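Local structure of putative laminarinase (Phanerochaete chrysosporium, 2W39) at residues A[19-24]-A[73-78]; A[56-61]-A[283-288]; A[92-97]-A[175-180]. The protein probably hydrolyses beta-glucosidic bonds of laminarin and related beta-glucans, as a secreted family 16 glycoside hydrolase with a beta-sandwich fold. All blocks are in the same frame, centred on the assembly; numbering follows the deposited sequence.

Contact 1 of 3, residues A[19-24]-A[73-78]; sequences THEAIA and RIRSIK
The buried carboxylate of E21 forms a salt-bridge network with two arginines of the opposite strand, and in neither case does it meet the guanidinium group as a flat, paired partner. R73 NE gives its hydrogen to E21 OE1 at 2.9 Å, with the oxygen lying in the guanidinium plane while the nitrogen sits 53° out of the carboxylate plane. R75 NH1 is 3.5 Å from E21 OE2, which lies well out of that guanidinium plane, so no N-H points at it and the charges alone attract. R73 runs out extended to NE, its CG opposite the backbone N (chi1 172°), and passes the I23 CD1 methyl, which lies over one guanidinium face, toward its rim; its NH2 goes on to E107 and to O6 of a bound glucose. E107 also takes R75 NH1, and its carboxylate lies close to that of E21, so the two arginines probably offset a like-charge pair.

Here strand 18-20 runs antiparallel to strand 69-76 in one sheet of the GH16 beta-sandwich. T19 and R75 form the hydrogen-bonded pair, and E21 N adds a straight bond to R73 O (2.8 Å). At the non-hydrogen-bonded pair, I74 CG2 stands 3.5 Å from the H20 ring centroid, almost on its normal. T45 and Q36 hold the H20 ring nitrogens.

Contact 2 of 3, residues A[56-61]-A[283-288]; sequences ADHTTT and AFANAY
A type I beta turn, F284 to A287, lies just ahead of strand 288-297 and packs against the loop that leaves strand 51-55. Those two strands pair antiparallel, and the contact carries their association a little beyond the regular ladder. A56 N donates to A287 O at 3.1 Å, nearly straight at 166°. Next to this bond the two alanine methyls meet, A56 CB lying 4.0 Å from A287 CB, and both also touch L251 of strand 246-253, in the other sheet.

A water finishes the polar side of the join. It donates one hydrogen to A56 O (2.7 Å) and the other to F284 O (2.8 Å), and F284 O also accepts the turn-closing bond from A287 N.

Further along, H58 bears on the first half of the turn with its CB rather than its ring: that carbon is 3.6 Å from F284 C and equally close to A285 N. Its CG stands between the backbone N and the carbonyl carbon (chi1 67°), which carries the imidazole past A285, where CD2 is the ring atom nearest the methyl. F284 turns its ring away from this loop, onto Y276 and V277 of helix 273-279.

Just before H58, D57 ties the loop to itself. Its OD1 accepts from T60 N on the syn lone pair and from T59 N on the anti side, well out of the carboxylate plane; OD2 takes the T60 hydroxyl hydrogen, and R69 pairs with the carboxylate from strand 69-76. The whole is an Asx turn set beside a type I beta turn, joining the loops that follow strand 51-55 and precede strand 288-297 in the GH16 beta-sandwich.

Contact 3 of 3, residues A[92-97]-A[175-180]; sequences MPQGCG and YGPSFN
N180 ND2 spends both its hydrogens on the 92-97 loop, one on M92 O at 2.8 Å and the other on Q94 OE1 at 2.9 Å. The second bond is all but straight, 178°, and lies in the planes of both amides, which are themselves nearly coplanar; it uses a lone pair of OE1. The other end of the same asparagine amide, OD1, accepts from M92 N at 2.8 Å, so a single side chain satisfies both backbone polar atoms of M92. With an alanine in place of N180, the N and O of M92 and the Q94 amide oxygen would probably lose these mates, and the Q94 side chain would be freer to turn. As it stands, Q94 OE1 is also braced against P177, 3.5 Å from its CA.

Apolar contacts with the helix are made by the M92 side chain. Its chain bends at the last torsion (chi3 68°), swinging CE over the middle of the F179 ring in a CH-pi contact, 3.6 Å from the centroid and close to the normal. G176 N gives SD a weak, long hydrogen bond at 3.4 Å. W289 of strand 288-297 touches M92 as well, and Y175 reaches P100 of strand 98-105. The N180 bonds and the packing of M92 on F179 hold helix 176-181 to the loop joining strands 83-89 and 98-105. Where the two meet, M92 SD lies over a face of Y175 on the CD1–CE1 side, a Met-aromatic contact.

Overall arrangement
From the N terminus, contact 1 opens at 19-24 and is completed at 73-78, closing the loop between them and pairing strand 18-20 with strand 69-76. Segment 56-61 lies within that loop but finds its partner, 283-288, only near the C-terminal end, so contacts 1 and 2 cross; contact 2 joins the loop after strand 51-55 to the turn before strand 288-297. Contact 3 falls wholly within the long span between the segments of contact 2 and follows contact 1 in series, setting helix 176-181 on the loop after strand 83-89. Contacts 2 and 3 touch, N286 O lying 3.2 Å from Q94 N in a probable hydrogen bond; contact 1 stays apart, its nearest atoms about 9 Å from contact 2.

Contact 1 of 3, residues A[19-24]-A[73-78]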
loop_
_atom_site.group_PDB
_atom_site.type_symbol
_atom_site.label_atom_id
_atom_site.label_comp_id
_atom_site.label_asym_id
_atom_site.label_seq_id
_atom_site.Cartn_x
_atom_site.Cartn_y
_atom_site.Cartn_z
ATOM N N THR A 19 5.688 10.944 9.603
ATOM C CA THR A 19 5.075 12.248 9.442
ATOM C C THR A 19 3.875 12.106 8.509
ATOM O O THR A 19 3.729 11.107 7.800
ATOM C CB THR A 19 6.029 13.300 8.874
ATOM O OG1 THR A 19 6.374 12.949 7.539
ATOM C CG2 THR A 19 7.271 13.414 9.721
ATOM N N HIS A 20 2.994 13.090 8.548
ATOM C CA HIS A 20 1.942 13.222 7.551
ATOM C C HIS A 20 2.425 14.154 6.451
ATOM O O HIS A 20 2.909 15.265 6.718
ATOM C CB HIS A 20 0.686 13.818 8.189
ATOM C CG HIS A 20 -0.069 12.880 9.078
ATOM N ND1 HIS A 20 0.496 12.227 10.154
ATOM C CD2 HIS A 20 -1.381 12.530 9.078
ATOM C CE1 HIS A 20 -0.432 11.499 10.757
ATOM N NE2 HIS A 20 -1.582 11.672 10.132
ATOM N N GLU A 21 2.302 13.721 5.205
ATOM C CA GLU A 21 2.726 14.522 4.068
ATOM C C GLU A 21 1.559 15.387 3.609
ATOM O O GLU A 21 0.589 14.880 3.037
ATOM C CB GLU A 21 3.185 13.617 2.942
ATOM C CG GLU A 21 4.362 12.707 3.285
ATOM C CD GLU A 21 4.855 12.013 2.043
ATOM O OE1 GLU A 21 4.409 10.879 1.765
ATOM O OE2 GLU A 21 5.690 12.633 1.333
ATOM N N ALA A 22 1.661 16.693 3.854
ATOM C CA ALA A 22 0.635 17.633 3.420
ATOM C C ALA A 22 1.087 18.167 2.070
ATOM O O ALA A 22 1.652 19.262 1.957
ATOM C CB ALA A 22 0.479 18.738 4.439
ATOM N N ILE A 23 0.834 17.373 1.040
ATOM C CA ILE A 23 1.347 17.622 -0.299
ATOM C C ILE A 23 0.212 17.566 -1.293
ATOM O O ILE A 23 -0.781 16.868 -1.079
ATOM C CB ILE A 23 2.458 16.600 -0.698
ATOM C CG1 ILE A 23 1.927 15.149 -0.732
ATOM C CG2 ILE A 23 3.658 16.735 0.226
ATOM C CD1 ILE A 23 2.918 14.137 -1.270
ATOM N N ALA A 24 0.354 18.310 -2.390
ATOM C CA ALA A 24 -0.489 18.082 -3.557
ATOM C C ALA A 24 -0.308 16.635 -3.982
ATOM O O ALA A 24 0.815 16.128 -4.039
ATOM C CB ALA A 24 -0.106 19.027 -4.684
ATOM N N ARG A 73 -1.649 10.786 4.156
ATOM C CA ARG A 73 -0.544 10.061 3.537
ATOM C C ARG A 73 0.597 10.140 4.547
ATOM O O ARG A 73 1.166 11.212 4.760
ATOM C CB ARG A 73 -0.174 10.725 2.210
ATOM C CG ARG A 73 1.104 10.177 1.570
ATOM C CD ARG A 73 1.208 10.605 0.142
ATOM N NE ARG A 73 2.553 10.416 -0.404
ATOM C CZ ARG A 73 2.827 10.225 -1.694
ATOM N NH1 ARG A 73 1.859 10.037 -2.580
ATOM N NH2 ARG A 73 4.090 10.152 -2.092
ATOM N N ILE A 74 0.875 9.031 5.212
ATOM C CA ILE A 74 1.908 9.018 6.231
ATOM C C ILE A 74 3.156 8.353 5.708
ATOM O O ILE A 74 3.089 7.418 4.910
ATOM C CB ILE A 74 1.403 8.397 7.580
ATOM C CG1 ILE A 74 1.124 6.873 7.511
ATOM C CG2 ILE A 74 0.189 9.186 8.117
ATOM C CD1 ILE A 74 0.973 6.227 8.880
ATOM N N ARG A 75 4.308 8.835 6.152
ATOM C CA ARG A 75 5.586 8.397 5.633
ATOM C C ARG A 75 6.542 8.155 6.795
ATOM O O ARG A 75 6.716 9.016 7.671
ATOM C CB ARG A 75 6.163 9.487 4.723
ATOM C CG ARG A 75 7.497 9.087 4.093
ATOM C CD ARG A 75 8.076 10.190 3.246
ATOM N NE ARG A 75 8.567 11.307 4.056
ATOM C CZ ARG A 75 9.070 12.428 3.553
ATOM N NH1 ARG A 75 9.105 12.612 2.242
ATOM N NH2 ARG A 75 9.533 13.367 4.367
ATOM N N SER A 76 7.198 6.999 6.808
ATOM C CA SER A 76 8.174 6.734 7.873
ATOM C C SER A 76 9.286 7.764 7.823
ATOM O O SER A 76 9.729 8.166 6.750
ATOM C CB SER A 76 8.760 5.318 7.780
ATOM O OG SER A 76 9.505 5.123 6.584
ATOM N N ILE A 77 9.773 8.164 8.989
ATOM C CA ILE A 77 10.926 9.060 9.040
ATOM C C ILE A 77 12.175 8.291 8.581
ATOM O O ILE A 77 12.989 8.810 7.819
ATOM C CB ILE A 77 11.074 9.687 10.446
ATOM C CG1 ILE A 77 9.913 10.654 10.704
ATOM C CG2 ILE A 77 12.422 10.411 10.578
ATOM C CD1 ILE A 77 9.769 11.077 12.154
ATOM N N LYS A 78 12.329 7.060 9.055
ATOM C CA LYS A 78 13.454 6.248 8.642
ATOM C C LYS A 78 13.314 5.735 7.222
ATOM O O LYS A 78 12.201 5.629 6.674
ATOM C CB LYS A 78 13.616 5.078 9.594
ATOM C CG LYS A 78 14.155 5.552 10.930
ATOM C CD LYS A 78 14.123 4.473 11.975
ATOM C CE LYS A 78 15.129 3.393 11.712
ATOM N NZ LYS A 78 15.194 2.496 12.908
HETATM O O HOH W 1 8.363 11.219 6.968
HETATM O O HOH W 2 -1.285 13.536 4.776
#

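Contact 2 of 3, residues A[56-61]-A[283-288]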
loop_
_atom_site.group_PDB
_atom_site.type_symbol
_atom_site.label_atom_id
_atom_site.label_comp_id
_atom_site.label_asym_id
_atom_site.label_seq_id
_atom_site.Cartn_x
_atom_site.Cartn_y
_atom_site.Cartn_z
ATOM N N ALA A 56 -10.606 8.756 5.598
ATOM C CA ALA A 56 -11.172 9.879 4.861
ATOM C C ALA A 56 -12.188 10.637 5.686
ATOM O O ALA A 56 -12.879 10.064 6.521
ATOM C CB ALA A 56 -11.885 9.341 3.636
ATOM N N ASP A 57 -12.321 11.923 5.406
ATOM C CA ASP A 57 -13.482 12.684 5.856
ATOM C C ASP A 57 -14.748 12.013 5.318
ATOM O O ASP A 57 -14.864 11.757 4.103
ATOM C CB ASP A 57 -13.309 14.118 5.333
ATOM C CG ASP A 57 -14.523 15.019 5.580
ATOM O OD1 ASP A 57 -15.667 14.569 5.360
ATOM O OD2 ASP A 57 -14.291 16.205 5.924
ATOM N N HIS A 58 -15.686 11.738 6.224
ATOM C CA HIS A 58 -16.940 11.110 5.815
ATOM C C HIS A 58 -18.162 11.931 6.235
ATOM O O HIS A 58 -19.263 11.384 6.362
ATOM C CB HIS A 58 -17.031 9.664 6.316
ATOM C CG HIS A 58 -17.127 9.546 7.800
ATOM N ND1 HIS A 58 -16.032 9.512 8.637
ATOM C CD2 HIS A 58 -18.213 9.445 8.596
ATOM C CE1 HIS A 58 -16.447 9.406 9.891
ATOM N NE2 HIS A 58 -17.767 9.366 9.892
ATOM N N THR A 59 -17.950 13.233 6.424
ATOM C CA THR A 59 -19.021 14.121 6.890
ATOM C C THR A 59 -19.238 15.356 6.021
ATOM O O THR A 59 -20.340 15.882 5.990
ATOM C CB THR A 59 -18.766 14.586 8.346
ATOM O OG1 THR A 59 -17.459 15.151 8.429
ATOM C CG2 THR A 59 -18.890 13.428 9.339
ATOM N N THR A 60 -18.203 15.836 5.342
ATOM C CA THR A 60 -18.274 17.093 4.584
ATOM C C THR A 60 -18.723 16.829 3.164
ATOM O O THR A 60 -18.180 15.944 2.492
ATOM C CB THR A 60 -16.886 17.757 4.517
ATOM O OG1 THR A 60 -16.356 17.867 5.843
ATOM C CG2 THR A 60 -16.963 19.147 3.893
ATOM N N THR A 61 -19.703 17.614 2.712
ATOM C CA THR A 61 -20.032 17.678 1.295
ATOM C C THR A 61 -19.143 18.762 0.690
ATOM O O THR A 61 -19.176 19.915 1.132
ATOM C CB THR A 61 -21.528 18.000 1.089
ATOM O OG1 THR A 61 -22.313 16.950 1.661
ATOM C CG2 THR A 61 -21.863 18.137 -0.391
ATOM N N ALA A 283 -20.683 7.766 2.105
ATOM C CA ALA A 283 -20.167 6.614 1.365
ATOM C C ALA A 283 -18.695 6.328 1.681
ATOM O O ALA A 283 -18.162 5.320 1.229
ATOM C CB ALA A 283 -20.350 6.815 -0.132
ATOM N N PHE A 284 -18.054 7.220 2.435
ATOM C CA PHE A 284 -16.653 7.062 2.818
ATOM C C PHE A 284 -16.468 6.719 4.282
ATOM O O PHE A 284 -15.342 6.712 4.772
ATOM C CB PHE A 284 -15.850 8.294 2.376
ATOM C CG PHE A 284 -15.881 8.459 0.900
ATOM C CD1 PHE A 284 -16.731 9.384 0.308
ATOM C CD2 PHE A 284 -15.180 7.583 0.091
ATOM C CE1 PHE A 284 -16.817 9.467 -1.071
ATOM C CE2 PHE A 284 -15.251 7.673 -1.285
ATOM C CZ PHE A 284 -16.082 8.614 -1.859
ATOM N N ALA A 285 -17.554 6.369 4.978
ATOM C CA ALA A 285 -17.434 5.932 6.373
ATOM C C ALA A 285 -16.537 4.695 6.512
ATOM O O ALA A 285 -15.862 4.533 7.525
ATOM C CB ALA A 285 -18.809 5.683 6.983
ATOM N N ASN A 286 -16.512 3.855 5.484
ATOM C CA ASN A 286 -15.673 2.657 5.501
ATOM C C ASN A 286 -14.365 2.818 4.746
ATOM O O ASN A 286 -13.651 1.847 4.524
ATOM C CB ASN A 286 -16.461 1.431 5.050
ATOM C CG ASN A 286 -17.501 1.018 6.085
ATOM O OD1 ASN A 286 -17.258 1.112 7.293
ATOM N ND2 ASN A 286 -18.660 0.571 5.619
ATOM N N ALA A 287 -14.027 4.062 4.422
ATOM C CA ALA A 287 -12.765 4.371 3.754
ATOM C C ALA A 287 -11.684 4.639 4.803
ATOM O O ALA A 287 -11.203 5.765 4.951
ATOM C CB ALA A 287 -12.947 5.554 2.817
ATOM N N TYR A 288 -11.330 3.585 5.537
ATOM C CA TYR A 288 -10.316 3.686 6.583
ATOM C C TYR A 288 -9.383 2.492 6.589
ATOM O O TYR A 288 -9.781 1.357 6.286
ATOM C CB TYR A 288 -10.942 3.860 7.989
ATOM C CG TYR A 288 -11.745 2.693 8.524
ATOM C CD1 TYR A 288 -11.164 1.730 9.352
ATOM C CD2 TYR A 288 -13.107 2.578 8.233
ATOM C CE1 TYR A 288 -11.923 0.666 9.865
ATOM C CE2 TYR A 288 -13.854 1.522 8.724
ATOM C CZ TYR A 288 -13.256 0.573 9.529
ATOM O OH TYR A 288 -13.995 -0.476 10.024
HETATM O O HOH W 3 -13.815 7.550 6.961
#

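Contact 3 of 3, residues A[92-97]-A[175-180]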
loop_
_atom_site.group_PDB
_atom_site.type_symbol
_atom_site.label_atom_id
_atom_site.label_comp_id
_atom_site.label_asym_id
_atom_site.label_seq_id
_atom_site.Cartn_x
_atom_site.Cartn_y
_atom_site.Cartn_z
ATOM N N MET A 92 -8.819 -2.173 5.363
ATOM C CA MET A 92 -8.277 -1.198 4.416
ATOM C C MET A 92 -9.424 -0.379 3.837
ATOM O O MET A 92 -10.588 -0.789 3.883
ATOM C CB MET A 92 -7.495 -1.870 3.282
ATOM C CG MET A 92 -8.358 -2.603 2.258
ATOM S SD MET A 92 -7.461 -3.124 0.770
ATOM C CE MET A 92 -6.373 -4.405 1.453
ATOM N N PRO A 93 -9.121 0.808 3.300
ATOM C CA PRO A 93 -10.233 1.599 2.785
ATOM C C PRO A 93 -11.017 0.898 1.699
ATOM O O PRO A 93 -10.455 0.241 0.811
ATOM C CB PRO A 93 -9.546 2.850 2.230
ATOM C CG PRO A 93 -8.283 2.990 3.084
ATOM C CD PRO A 93 -7.843 1.546 3.293
ATOM N N GLN A 94 -12.325 1.125 1.733
ATOM C CA GLN A 94 -13.207 0.683 0.653
ATOM C C GLN A 94 -14.175 1.798 0.282
ATOM O O GLN A 94 -14.376 2.742 1.039
ATOM C CB GLN A 94 -13.948 -0.610 1.013
ATOM C CG GLN A 94 -14.897 -0.457 2.183
ATOM C CD GLN A 94 -15.693 -1.717 2.430
ATOM O OE1 GLN A 94 -15.148 -2.753 2.811
ATOM N NE2 GLN A 94 -16.998 -1.635 2.217
ATOM N N GLY A 95 -14.736 1.660 -0.913
ATOM C CA GLY A 95 -15.714 2.590 -1.454
ATOM C C GLY A 95 -15.364 2.966 -2.882
ATOM O O GLY A 95 -14.198 2.964 -3.286
ATOM N N CYS A 96 -16.390 3.294 -3.668
ATOM C CA CYS A 96 -16.171 3.854 -4.990
ATOM C C CYS A 96 -15.262 5.072 -4.910
ATOM O O CYS A 96 -15.451 5.945 -4.060
ATOM C CB CYS A 96 -17.507 4.237 -5.601
ATOM S SG CYS A 96 -18.367 2.810 -6.349
ATOM N N GLY A 97 -14.265 5.099 -5.795
ATOM C CA GLY A 97 -13.335 6.206 -5.866
ATOM C C GLY A 97 -12.084 6.025 -5.040
ATOM O O GLY A 97 -11.117 6.763 -5.218
ATOM N N TYR A 175 -7.890 -8.180 -0.955
ATOM C CA TYR A 175 -8.148 -6.767 -1.194
ATOM C C TYR A 175 -9.615 -6.411 -0.982
ATOM O O TYR A 175 -10.505 -7.245 -1.176
ATOM C CB TYR A 175 -7.749 -6.414 -2.659
ATOM C CG TYR A 175 -7.760 -4.936 -2.911
ATOM C CD1 TYR A 175 -6.683 -4.147 -2.496
ATOM C CD2 TYR A 175 -8.870 -4.300 -3.467
ATOM C CE1 TYR A 175 -6.707 -2.757 -2.622
ATOM C CE2 TYR A 175 -8.904 -2.910 -3.609
ATOM C CZ TYR A 175 -7.825 -2.152 -3.176
ATOM O OH TYR A 175 -7.832 -0.788 -3.277
ATOM N N GLY A 176 -9.853 -5.160 -0.608
ATOM C CA GLY A 176 -11.164 -4.560 -0.779
ATOM C C GLY A 176 -12.195 -5.052 0.210
ATOM O O GLY A 176 -11.866 -5.549 1.297
ATOM N N PRO A 177 -13.478 -4.911 -0.159
ATOM C CA PRO A 177 -14.558 -5.434 0.675
ATOM C C PRO A 177 -14.357 -6.900 1.081
ATOM O O PRO A 177 -14.700 -7.270 2.213
ATOM C CB PRO A 177 -15.789 -5.269 -0.229
ATOM C CG PRO A 177 -15.467 -4.018 -1.026
ATOM C CD PRO A 177 -13.982 -4.164 -1.333
ATOM N N SER A 178 -13.815 -7.727 0.194
ATOM C CA SER A 178 -13.568 -9.136 0.539
ATOM C C SER A 178 -12.573 -9.243 1.711
ATOM O O SER A 178 -12.795 -9.958 2.691
ATOM C CB SER A 178 -13.002 -9.858 -0.677
ATOM O OG SER A 178 -12.724 -11.208 -0.383
ATOM N N PHE A 179 -11.451 -8.541 1.604
ATOM C CA PHE A 179 -10.454 -8.473 2.675
ATOM C C PHE A 179 -11.087 -7.981 3.972
ATOM O O PHE A 179 -10.876 -8.558 5.047
ATOM C CB PHE A 179 -9.359 -7.535 2.173
ATOM C CG PHE A 179 -8.278 -7.175 3.171
ATOM C CD1 PHE A 179 -7.052 -7.838 3.174
ATOM C CD2 PHE A 179 -8.433 -6.066 4.001
ATOM C CE1 PHE A 179 -6.014 -7.433 4.014
ATOM C CE2 PHE A 179 -7.384 -5.642 4.846
ATOM C CZ PHE A 179 -6.193 -6.327 4.849
ATOM N N ASN A 180 -11.870 -6.909 3.880
ATOM C CA ASN A 180 -12.446 -6.331 5.085
ATOM C C ASN A 180 -13.433 -7.272 5.776
ATOM O O ASN A 180 -13.450 -7.387 7.010
ATOM C CB ASN A 180 -13.090 -4.987 4.765
ATOM C CG ASN A 180 -12.058 -3.922 4.464
ATOM O OD1 ASN A 180 -10.907 -4.026 4.911
ATOM N ND2 ASN A 180 -12.447 -2.897 3.714
#